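Local coordinates for probable chaperone (Pseudomonas aeruginosa, PDB 4JMF), which probably acts as a dimeric class IA type III secretion chaperone of the CesT family, binding an effector protein before its export, at residues Q11-L16 and R98-H102; V32-C37 and L108-E113; E41-L47 and R90-L96; H46-F50 and I101-L105. One frame throughout, in Å; residues are numbered along the deposited sequence.

Contact 1. Residues Q11-L16 and R98-H102; sequences QLFLAL and RAQIH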
# COMPACT_ATOMS: atom_id res chain seq x y z
N GLN B 11 -9.08 -7.90 -17.93
CA GLN B 11 -10.24 -7.29 -17.26
C GLN B 11 -10.13 -5.77 -17.23
O GLN B 11 -11.13 -5.07 -17.47
CB GLN B 11 -10.40 -7.85 -15.84
CG GLN B 11 -10.68 -9.36 -15.83
CD GLN B 11 -12.01 -9.70 -16.50
OE1 GLN B 11 -13.02 -9.05 -16.24
NE2 GLN B 11 -12.01 -10.72 -17.37
N LEU B 12 -8.94 -5.25 -16.95
CA LEU B 12 -8.76 -3.79 -16.91
C LEU B 12 -9.05 -3.19 -18.27
O LEU B 12 -9.66 -2.12 -18.37
CB LEU B 12 -7.36 -3.40 -16.46
CG LEU B 12 -7.00 -1.91 -16.48
CD1 LEU B 12 -7.86 -1.08 -15.51
CD2 LEU B 12 -5.53 -1.73 -16.14
N PHE B 13 -8.61 -3.86 -19.33
CA PHE B 13 -8.82 -3.30 -20.66
C PHE B 13 -10.30 -3.31 -21.08
O PHE B 13 -10.75 -2.42 -21.81
CB PHE B 13 -7.89 -3.98 -21.68
CG PHE B 13 -6.50 -3.38 -21.71
CD1 PHE B 13 -5.98 -2.85 -22.88
CD2 PHE B 13 -5.75 -3.29 -20.54
CE1 PHE B 13 -4.71 -2.29 -22.89
CE2 PHE B 13 -4.48 -2.72 -20.55
CZ PHE B 13 -3.96 -2.22 -21.72
N LEU B 14 -11.04 -4.30 -20.59
CA LEU B 14 -12.50 -4.31 -20.75
C LEU B 14 -13.11 -3.14 -20.00
O LEU B 14 -13.98 -2.45 -20.52
CB LEU B 14 -13.10 -5.60 -20.22
CG LEU B 14 -12.71 -6.89 -20.91
CD1 LEU B 14 -13.47 -8.08 -20.28
CD2 LEU B 14 -13.01 -6.78 -22.40
N ALA B 15 -12.65 -2.93 -18.77
CA ALA B 15 -13.17 -1.84 -17.95
C ALA B 15 -12.91 -0.48 -18.59
O ALA B 15 -13.76 0.40 -18.55
CB ALA B 15 -12.59 -1.90 -16.55
N LEU B 16 -11.73 -0.31 -19.18
CA LEU B 16 -11.37 0.98 -19.78
C LEU B 16 -11.80 1.09 -21.24
O LEU B 16 -11.57 2.12 -21.88
CB LEU B 16 -9.86 1.18 -19.71
CG LEU B 16 -9.26 1.18 -18.31
CD1 LEU B 16 -7.73 1.13 -18.41
CD2 LEU B 16 -9.73 2.42 -17.56
N ARG B 98 -12.86 -7.15 -12.25
CA ARG B 98 -12.95 -6.00 -13.14
C ARG B 98 -13.19 -4.67 -12.42
O ARG B 98 -12.53 -3.67 -12.71
CB ARG B 98 -14.04 -6.20 -14.19
CG ARG B 98 -13.89 -5.23 -15.35
CD ARG B 98 -14.83 -5.57 -16.47
NE ARG B 98 -14.84 -7.00 -16.73
CZ ARG B 98 -15.79 -7.62 -17.41
NH1 ARG B 98 -16.81 -6.92 -17.91
NH2 ARG B 98 -15.73 -8.94 -17.59
N ALA B 99 -14.13 -4.66 -11.48
CA ALA B 99 -14.42 -3.43 -10.74
C ALA B 99 -13.20 -3.00 -9.92
O ALA B 99 -12.82 -1.82 -9.89
CB ALA B 99 -15.62 -3.64 -9.83
N GLN B 100 -12.60 -3.96 -9.23
CA GLN B 100 -11.51 -3.61 -8.34
C GLN B 100 -10.26 -3.12 -9.08
O GLN B 100 -9.62 -2.15 -8.65
CB GLN B 100 -11.21 -4.77 -7.38
CG GLN B 100 -10.18 -4.41 -6.32
CD GLN B 100 -10.62 -3.27 -5.39
OE1 GLN B 100 -11.82 -2.91 -5.32
NE2 GLN B 100 -9.66 -2.70 -4.65
N ILE B 101 -9.92 -3.74 -10.21
CA ILE B 101 -8.75 -3.28 -10.95
C ILE B 101 -8.99 -1.88 -11.51
O ILE B 101 -8.11 -1.00 -11.44
CB ILE B 101 -8.26 -4.32 -12.00
CG1 ILE B 101 -6.86 -3.97 -12.52
CG2 ILE B 101 -9.22 -4.46 -13.18
CD1 ILE B 101 -6.25 -5.07 -13.40
N HIS B 102 -10.21 -1.65 -11.99
CA HIS B 102 -10.63 -0.32 -12.43
C HIS B 102 -10.47 0.66 -11.26
O HIS B 102 -9.90 1.74 -11.42
CB HIS B 102 -12.08 -0.37 -12.92
CG HIS B 102 -12.60 0.93 -13.44
ND1 HIS B 102 -13.29 1.83 -12.65
CD2 HIS B 102 -12.57 1.47 -14.69
CE1 HIS B 102 -13.64 2.88 -13.39
NE2 HIS B 102 -13.22 2.68 -14.62
O HOH W 1 -13.97 -9.47 -13.31
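Arg-98 and Gln-11 meet where the N-terminal helix 3-15 crosses the start of helix 98-114, a helix-helix packing of the type III secretion chaperone fold. The short axes pass 8.6 Å apart with a crossing angle of -78°. The polar contact is a side-on grip: NE and NH2 of Arg-98 both donate to the single oxygen OE1 of Gln-11. Arg-98 NE to Gln-11 OE1 is 2.8 Å; the NH2 bond to the same oxygen is less straight, but lies in the carbonyl plane on a lone pair. The oxygen sits almost in the guanidinium plane, and the amide is turned 34° from it. A bend at chi3 of Arg-98 (-44°) turns the end of the otherwise extended chain toward the amide. One water donates to Gln-11 OE1 and accepts from the backbone N of Arg-98, so this oxygen is held by three donors in all.

Apolar contacts flank the grip and continue along the crossing. Leu-14 sets CD1 over one face of the guanidinium, offset toward its rim, while Ala-15 CB touches the aliphatic CG of Arg-98. On the buried side Leu-12 CB rests against Ile-101 CD1 at 3.7 Å, and Ile-101 CG2 presses on the backbone of Leu-12. Ile-101 reaches on to Leu-47 and Met-49 of strand 46-53, tying this crossing to the sheet. An apolar side chain of the chain of another protein packs on His-102. At the far end of the crossing, His-102 CD2 lies 3.8 Å from Ala-15 CB and 4.1 Å from Leu-16 CD2.

Contact 2. Residues V32-C37 and L108-E113; sequences VGPHLC and LVAAAE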
# COMPACT_ATOMS: atom_id res chain seq x y z
N VAL B 32 -3.65 8.38 -19.23
CA VAL B 32 -4.97 8.70 -18.71
C VAL B 32 -5.02 10.20 -18.52
O VAL B 32 -4.50 10.74 -17.54
CB VAL B 32 -5.26 7.97 -17.37
CG1 VAL B 32 -6.62 8.36 -16.84
CG2 VAL B 32 -5.19 6.47 -17.57
N GLY B 33 -5.62 10.90 -19.48
CA GLY B 33 -5.53 12.35 -19.50
C GLY B 33 -4.06 12.72 -19.52
O GLY B 33 -3.27 12.14 -20.27
N PRO B 34 -3.67 13.66 -18.66
CA PRO B 34 -2.26 14.08 -18.66
C PRO B 34 -1.33 13.12 -17.92
O PRO B 34 -0.10 13.32 -17.90
CB PRO B 34 -2.31 15.44 -17.97
CG PRO B 34 -3.54 15.38 -17.09
CD PRO B 34 -4.50 14.43 -17.72
N HIS B 35 -1.88 12.05 -17.35
CA HIS B 35 -1.09 11.12 -16.55
C HIS B 35 -0.64 9.86 -17.29
O HIS B 35 -1.46 9.05 -17.74
CB HIS B 35 -1.89 10.74 -15.31
CG HIS B 35 -2.44 11.92 -14.58
ND1 HIS B 35 -1.63 12.82 -13.91
CD2 HIS B 35 -3.71 12.37 -14.43
CE1 HIS B 35 -2.38 13.76 -13.37
NE2 HIS B 35 -3.65 13.51 -13.67
N LEU B 36 0.68 9.69 -17.41
CA LEU B 36 1.24 8.45 -17.95
C LEU B 36 1.38 7.46 -16.78
O LEU B 36 2.11 7.74 -15.82
CB LEU B 36 2.59 8.71 -18.62
CG LEU B 36 3.34 7.52 -19.22
CD1 LEU B 36 2.58 6.93 -20.41
CD2 LEU B 36 4.74 7.90 -19.64
N CYS B 37 0.66 6.34 -16.86
CA CYS B 37 0.64 5.33 -15.80
C CYS B 37 1.21 4.01 -16.29
O CYS B 37 1.01 3.63 -17.45
CB CYS B 37 -0.79 5.11 -15.32
SG CYS B 37 -1.64 6.61 -14.81
N LEU B 108 -5.32 5.80 -8.14
CA LEU B 108 -4.00 6.29 -8.52
C LEU B 108 -4.15 7.63 -9.24
O LEU B 108 -3.55 8.64 -8.84
CB LEU B 108 -3.27 5.30 -9.44
CG LEU B 108 -1.88 5.76 -9.89
CD1 LEU B 108 -0.95 5.94 -8.68
CD2 LEU B 108 -1.27 4.79 -10.90
N VAL B 109 -4.96 7.64 -10.29
CA VAL B 109 -5.17 8.86 -11.07
C VAL B 109 -5.81 9.99 -10.26
O VAL B 109 -5.44 11.16 -10.41
CB VAL B 109 -5.96 8.57 -12.36
CG1 VAL B 109 -6.25 9.85 -13.10
CG2 VAL B 109 -5.13 7.65 -13.25
N ALA B 110 -6.72 9.65 -9.35
CA ALA B 110 -7.35 10.66 -8.51
C ALA B 110 -6.31 11.43 -7.69
O ALA B 110 -6.41 12.64 -7.53
CB ALA B 110 -8.42 10.05 -7.60
N ALA B 111 -5.30 10.73 -7.19
CA ALA B 111 -4.30 11.43 -6.38
C ALA B 111 -3.37 12.23 -7.28
O ALA B 111 -2.92 13.31 -6.91
CB ALA B 111 -3.52 10.47 -5.54
N ALA B 112 -3.08 11.69 -8.45
CA ALA B 112 -2.21 12.40 -9.39
C ALA B 112 -2.86 13.71 -9.83
O ALA B 112 -2.16 14.71 -10.04
CB ALA B 112 -1.91 11.52 -10.60
N GLU B 113 -4.19 13.71 -9.96
CA GLU B 113 -4.95 14.89 -10.37
C GLU B 113 -4.87 15.97 -9.30
O GLU B 113 -4.66 17.15 -9.60
CB GLU B 113 -6.43 14.52 -10.57
CG GLU B 113 -6.78 14.08 -11.97
CD GLU B 113 -6.69 15.21 -12.97
OE1 GLU B 113 -7.61 16.05 -12.98
OE2 GLU B 113 -5.70 15.26 -13.74
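The imidazole of His-35 lies between Ala-112 and Pro-34. CB of Ala-112 stands over one face, 3.8 Å from the centroid of the His-35 ring and not far off its normal, a CH-pi contact; CG of Pro-34 covers the opposite face, offset toward the rim. The carboxylate of Glu-113 comes to the ring edge, its plane 78° from that of the ring. There NE2 of His-35 donates to OE2 of Glu-113 over 2.7 Å, with an N-H...O angle of 151°, and OE2 receives it on its anti lone pair. This His-carboxylate bond, with a face contact on each side, fixes the rotation of the ring, and the nearby carboxylate would probably favour a protonated imidazole. Glu-113 reaches it through a chain bent at chi2, which also lays CG near NE2.

Val-109 forms the apolar half. Val-109 CG1 touches His-35 CD2 obliquely at 3.8 Å, and CG2 of the same valine meets both Val-32 CG1 and Cys-37 SG, each at 4.0 Å. The two branches thus fit among three side chains from either side of the hairpin turn. That turn is type II', from Val-32 to His-35, closed by backbone bonds in both directions between these two residues.

The contact joins the beta hairpin of strands 28-32 and 35-41 to the C-terminal half of helix 98-114, whose segment 108-113 runs at 145° to strand 35-37. Ala-112 and Leu-108 also lean on Leu-87 of strand 85-92, and at Val-32 a strand from the chain of another protein pairs antiparallel, extending the sheet.

Contact 3. Residues E41-L47 and R90-L96; sequences EHPTDHL and RQPLQLL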
# COMPACT_ATOMS: atom_id res chain seq x y z
N GLU B 41 3.60 -6.66 -12.96
CA GLU B 41 3.48 -7.65 -11.90
C GLU B 41 4.67 -7.50 -10.95
O GLU B 41 5.81 -7.76 -11.34
CB GLU B 41 3.46 -9.06 -12.46
CG GLU B 41 3.19 -10.08 -11.37
CD GLU B 41 3.18 -11.51 -11.88
OE1 GLU B 41 3.62 -11.77 -13.02
OE2 GLU B 41 2.73 -12.39 -11.11
N HIS B 42 4.42 -7.09 -9.71
CA HIS B 42 5.53 -6.78 -8.81
C HIS B 42 5.05 -6.69 -7.38
O HIS B 42 4.29 -5.78 -7.05
CB HIS B 42 6.18 -5.46 -9.22
CG HIS B 42 7.48 -5.18 -8.53
ND1 HIS B 42 7.55 -4.50 -7.33
CD2 HIS B 42 8.76 -5.48 -8.87
CE1 HIS B 42 8.82 -4.38 -6.96
NE2 HIS B 42 9.57 -4.97 -7.88
N PRO B 43 5.44 -7.65 -6.53
CA PRO B 43 6.17 -8.87 -6.89
C PRO B 43 5.20 -9.82 -7.54
O PRO B 43 4.08 -9.41 -7.88
CB PRO B 43 6.59 -9.44 -5.53
CG PRO B 43 5.50 -8.95 -4.58
CD PRO B 43 5.10 -7.59 -5.10
N THR B 44 5.63 -11.07 -7.72
CA THR B 44 4.77 -12.10 -8.27
C THR B 44 3.40 -12.09 -7.58
O THR B 44 3.31 -11.91 -6.36
CB THR B 44 5.45 -13.46 -8.12
OG1 THR B 44 6.71 -13.38 -8.79
CG2 THR B 44 4.63 -14.58 -8.77
N ASP B 45 2.35 -12.23 -8.39
CA ASP B 45 0.96 -12.27 -7.92
C ASP B 45 0.41 -10.97 -7.35
O ASP B 45 -0.67 -10.96 -6.77
CB ASP B 45 0.74 -13.43 -6.93
CG ASP B 45 0.93 -14.79 -7.58
OD1 ASP B 45 0.42 -14.99 -8.71
OD2 ASP B 45 1.60 -15.64 -6.97
N HIS B 46 1.15 -9.87 -7.54
CA HIS B 46 0.60 -8.54 -7.22
C HIS B 46 0.66 -7.63 -8.43
O HIS B 46 1.54 -7.77 -9.29
CB HIS B 46 1.34 -7.88 -6.06
CG HIS B 46 1.23 -8.63 -4.76
ND1 HIS B 46 1.82 -9.86 -4.56
CD2 HIS B 46 0.62 -8.30 -3.60
CE1 HIS B 46 1.57 -10.26 -3.33
NE2 HIS B 46 0.84 -9.34 -2.73
N LEU B 47 -0.27 -6.68 -8.51
CA LEU B 47 -0.28 -5.73 -9.62
C LEU B 47 0.13 -4.36 -9.08
O LEU B 47 -0.56 -3.80 -8.22
CB LEU B 47 -1.68 -5.62 -10.24
CG LEU B 47 -1.91 -4.47 -11.22
CD1 LEU B 47 -0.98 -4.59 -12.42
CD2 LEU B 47 -3.33 -4.48 -11.70
N ARG B 90 -0.72 -0.87 -5.06
CA ARG B 90 -0.53 -2.28 -5.38
C ARG B 90 -1.67 -3.13 -4.84
O ARG B 90 -2.17 -2.87 -3.74
CB ARG B 90 0.80 -2.79 -4.80
CG ARG B 90 1.01 -4.29 -5.02
CD ARG B 90 2.48 -4.63 -5.04
NE ARG B 90 3.09 -4.20 -3.83
CZ ARG B 90 4.37 -3.87 -3.67
NH1 ARG B 90 5.25 -3.94 -4.68
NH2 ARG B 90 4.74 -3.48 -2.48
N GLN B 91 -2.08 -4.13 -5.61
CA GLN B 91 -3.13 -5.04 -5.18
C GLN B 91 -2.74 -6.45 -5.52
O GLN B 91 -2.05 -6.69 -6.51
CB GLN B 91 -4.46 -4.68 -5.84
CG GLN B 91 -5.08 -3.37 -5.33
CD GLN B 91 -5.80 -3.53 -3.99
OE1 GLN B 91 -7.00 -3.82 -3.95
NE2 GLN B 91 -5.06 -3.34 -2.90
N PRO B 92 -3.16 -7.41 -4.68
CA PRO B 92 -2.89 -8.82 -4.99
C PRO B 92 -3.82 -9.25 -6.11
O PRO B 92 -4.99 -8.85 -6.09
CB PRO B 92 -3.26 -9.55 -3.69
CG PRO B 92 -3.51 -8.47 -2.66
CD PRO B 92 -3.94 -7.27 -3.44
N LEU B 93 -3.34 -10.03 -7.07
CA LEU B 93 -4.21 -10.47 -8.17
C LEU B 93 -5.46 -11.21 -7.68
O LEU B 93 -6.50 -11.16 -8.34
CB LEU B 93 -3.41 -11.32 -9.16
CG LEU B 93 -2.27 -10.62 -9.90
CD1 LEU B 93 -1.50 -11.61 -10.78
CD2 LEU B 93 -2.77 -9.45 -10.73
N GLN B 94 -5.37 -11.88 -6.53
CA GLN B 94 -6.50 -12.62 -5.95
C GLN B 94 -7.72 -11.76 -5.65
O GLN B 94 -8.82 -12.27 -5.52
CB GLN B 94 -6.09 -13.31 -4.65
CG GLN B 94 -5.29 -14.59 -4.83
CD GLN B 94 -4.10 -14.41 -5.75
OE1 GLN B 94 -3.21 -13.58 -5.49
NE2 GLN B 94 -4.09 -15.17 -6.85
N LEU B 95 -7.51 -10.45 -5.49
CA LEU B 95 -8.59 -9.54 -5.12
C LEU B 95 -9.09 -8.71 -6.30
O LEU B 95 -10.02 -7.92 -6.16
CB LEU B 95 -8.13 -8.58 -4.02
CG LEU B 95 -7.91 -9.11 -2.60
CD1 LEU B 95 -7.77 -7.94 -1.61
CD2 LEU B 95 -9.07 -10.02 -2.21
N LEU B 96 -8.45 -8.86 -7.45
CA LEU B 96 -8.72 -7.93 -8.55
C LEU B 96 -9.66 -8.52 -9.60
O LEU B 96 -9.22 -9.11 -10.60
CB LEU B 96 -7.42 -7.47 -9.21
CG LEU B 96 -6.51 -6.53 -8.40
CD1 LEU B 96 -5.14 -6.50 -9.01
CD2 LEU B 96 -7.09 -5.12 -8.34
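Arg-90 reaches across the antiparallel ladder of strands 46-53 and 85-92 to the loop that precedes strand 46-53 in this CesT-type sheet. With the chain bent at chi3 (57°), Arg-90 CD passes His-46 CB at 3.6 Å before the guanidinium arrives beside His-42 and Pro-43. Arg-90 NH1 donates to the backbone O of His-42 from above the carbonyl plane, a 3.2 Å bond, and also to Ser-68 O of the second subunit. The His-42 ring is turned only 22° from the guanidinium plane, with ND1 at the guanidinium edge. Pro-43, after its cis peptide bond, sets CD obliquely against NH1.

His-46 and Pro-92 form a non-hydrogen-bonded pair, their side chains on one face of the sheet; the His-46 ring brings CD2 against Pro-92 CA, while ND1 donates to Thr-44 O and thereby steadies the ring. Leu-47 and Gln-91, the adjoining hydrogen-bonded pair, point to the other face, where Leu-47 crosses Leu-96 at about a right angle and also meets Leu-93. Glu-41 OE2 accepts from Asp-45 N, bracing the type II turn from Pro-43 to His-46. Pro-92 packs on Pro-92 of the second subunit. Backbone bonds close the ladder, Leu-47 N to Gln-91 O at 2.7 Å and Gln-91 N to Leu-47 O at 3.0 Å. Just past it, at the 3-10 segment, Leu-93 N donates to Asp-45 O at 2.8 Å.

Contact 4. Residues H46-F50 and I101-L105; sequences HLLMF and IHHQL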
# COMPACT_ATOMS: atom_id res chain seq x y z
N HIS B 46 1.15 -9.87 -7.54
CA HIS B 46 0.60 -8.54 -7.22
C HIS B 46 0.66 -7.63 -8.43
O HIS B 46 1.54 -7.77 -9.29
CB HIS B 46 1.34 -7.88 -6.06
CG HIS B 46 1.23 -8.63 -4.76
ND1 HIS B 46 1.82 -9.86 -4.56
CD2 HIS B 46 0.62 -8.30 -3.60
CE1 HIS B 46 1.57 -10.26 -3.33
NE2 HIS B 46 0.84 -9.34 -2.73
N LEU B 47 -0.27 -6.68 -8.51
CA LEU B 47 -0.28 -5.73 -9.62
C LEU B 47 0.13 -4.36 -9.08
O LEU B 47 -0.56 -3.80 -8.22
CB LEU B 47 -1.68 -5.62 -10.24
CG LEU B 47 -1.91 -4.47 -11.22
CD1 LEU B 47 -0.98 -4.59 -12.42
CD2 LEU B 47 -3.33 -4.48 -11.70
N LEU B 48 1.24 -3.85 -9.59
CA LEU B 48 1.73 -2.54 -9.19
C LEU B 48 1.34 -1.52 -10.24
O LEU B 48 1.62 -1.73 -11.42
CB LEU B 48 3.25 -2.59 -9.05
CG LEU B 48 4.00 -1.31 -8.68
CD1 LEU B 48 3.77 -0.96 -7.20
CD2 LEU B 48 5.49 -1.46 -9.00
N MET B 49 0.68 -0.44 -9.84
CA MET B 49 0.40 0.66 -10.76
C MET B 49 1.12 1.90 -10.27
O MET B 49 1.12 2.19 -9.07
CB MET B 49 -1.10 0.96 -10.81
CG MET B 49 -1.98 -0.20 -11.23
SD MET B 49 -3.64 0.40 -11.54
CE MET B 49 -4.50 -1.11 -11.98
N PHE B 50 1.72 2.66 -11.19
CA PHE B 50 2.40 3.87 -10.74
C PHE B 50 2.52 4.91 -11.82
O PHE B 50 2.39 4.61 -13.01
CB PHE B 50 3.79 3.53 -10.16
CG PHE B 50 4.71 2.85 -11.13
CD1 PHE B 50 5.69 3.56 -11.80
CD2 PHE B 50 4.62 1.47 -11.35
CE1 PHE B 50 6.56 2.91 -12.69
CE2 PHE B 50 5.48 0.82 -12.24
CZ PHE B 50 6.45 1.54 -12.91
N ILE B 101 -9.92 -3.74 -10.21
CA ILE B 101 -8.75 -3.28 -10.95
C ILE B 101 -8.99 -1.88 -11.51
O ILE B 101 -8.11 -1.00 -11.44
CB ILE B 101 -8.26 -4.32 -12.00
CG1 ILE B 101 -6.86 -3.97 -12.52
CG2 ILE B 101 -9.22 -4.46 -13.18
CD1 ILE B 101 -6.25 -5.07 -13.40
N HIS B 102 -10.21 -1.65 -11.99
CA HIS B 102 -10.63 -0.32 -12.43
C HIS B 102 -10.47 0.66 -11.26
O HIS B 102 -9.90 1.74 -11.42
CB HIS B 102 -12.08 -0.37 -12.92
CG HIS B 102 -12.60 0.93 -13.44
ND1 HIS B 102 -13.29 1.83 -12.65
CD2 HIS B 102 -12.57 1.47 -14.69
CE1 HIS B 102 -13.64 2.88 -13.39
NE2 HIS B 102 -13.22 2.68 -14.62
N HIS B 103 -10.95 0.27 -10.09
CA HIS B 103 -10.85 1.11 -8.90
C HIS B 103 -9.40 1.44 -8.54
O HIS B 103 -9.08 2.58 -8.16
CB HIS B 103 -11.56 0.46 -7.72
CG HIS B 103 -11.61 1.31 -6.49
ND1 HIS B 103 -12.52 2.33 -6.33
CD2 HIS B 103 -10.87 1.29 -5.36
CE1 HIS B 103 -12.34 2.91 -5.15
NE2 HIS B 103 -11.34 2.29 -4.54
N GLN B 104 -8.51 0.46 -8.65
CA GLN B 104 -7.09 0.69 -8.33
C GLN B 104 -6.50 1.79 -9.19
O GLN B 104 -5.81 2.68 -8.69
CB GLN B 104 -6.26 -0.58 -8.51
CG GLN B 104 -4.81 -0.41 -8.02
CD GLN B 104 -3.95 -1.65 -8.25
OE1 GLN B 104 -4.46 -2.72 -8.60
NE2 GLN B 104 -2.63 -1.51 -8.03
N LEU B 105 -6.75 1.73 -10.49
CA LEU B 105 -6.21 2.75 -11.39
C LEU B 105 -6.84 4.10 -11.09
O LEU B 105 -6.16 5.14 -11.10
CB LEU B 105 -6.42 2.35 -12.86
CG LEU B 105 -5.93 3.34 -13.92
CD1 LEU B 105 -4.40 3.55 -13.82
CD2 LEU B 105 -6.31 2.85 -15.33
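Met-49 and Leu-47 face helix 98-114 from strand 46-50, whose short axis runs 10.0 Å from that of helix 101-105, the directions 31° apart. This is the alpha/beta packing of the secretion chaperone fold, with the long C-terminal helix packed on one face of an antiparallel sheet. Met-49 extends straight beyond CG and reaches to the helix, crossing Gln-104 at a slant. Met-49 SD touches Leu-105 CB at 3.6 Å and lies marginally nearer the CA and N of that residue, while Met-49 CE ends between Ile-101 CG1, at 3.7 Å, and the amide of Gln-104. The sulfur and methyl thus bridge successive turns of the helix. Leu-47 points the same way, and Leu-47 CD2 meets CD1 of Ile-101 at 3.4 Å, tighter than usual for two methyl groups; the two side chains cross at about a right angle.

Gln-104 brings a polar group into this buried layer. An extended chain with CG anti to the backbone N (chi1 -173°) carries the amide from the helix to the strand. There the flat end lies against Met-49, with Gln-104 NE2 at 3.5 Å from Met-49 CG. NE2 also donates to OD1 of Asn-89 on strand 85-92, giving the amide nitrogen a hold on two neighbouring strands. OE1, by contrast, is buried with no polar partner in the model, packed instead near Leu-47 CD2 and Met-49 CE. The bond to the strand backbone is nearly straight: Gln-104 NE2 donates to Leu-47 O over 3.1 Å with an N-H...O angle of 172°, entering from above the carbonyl plane.

How the contacts relate
Helix 98-114 serves contacts 1, 4 and 2 in turn along its length, meeting first the N-terminal helix, then the middle of the sheet, then the hairpin at 32-35. Contact 4, its centre about 4 Å from the centre of the chain, is wholly buried and mostly apolar around one amide. Contact 2 is also buried but has a His-carboxylate pair toward its outer end. Contacts 1 and 3 are partly buried, each with an arginine side chain: in contact 1 it joins two helices, in contact 3 a strand and a loop beside the second subunit. Contacts 3 and 4 share Leu-47, contacts 1 and 4 Ile-101, and these two residues link the buried parts of all three.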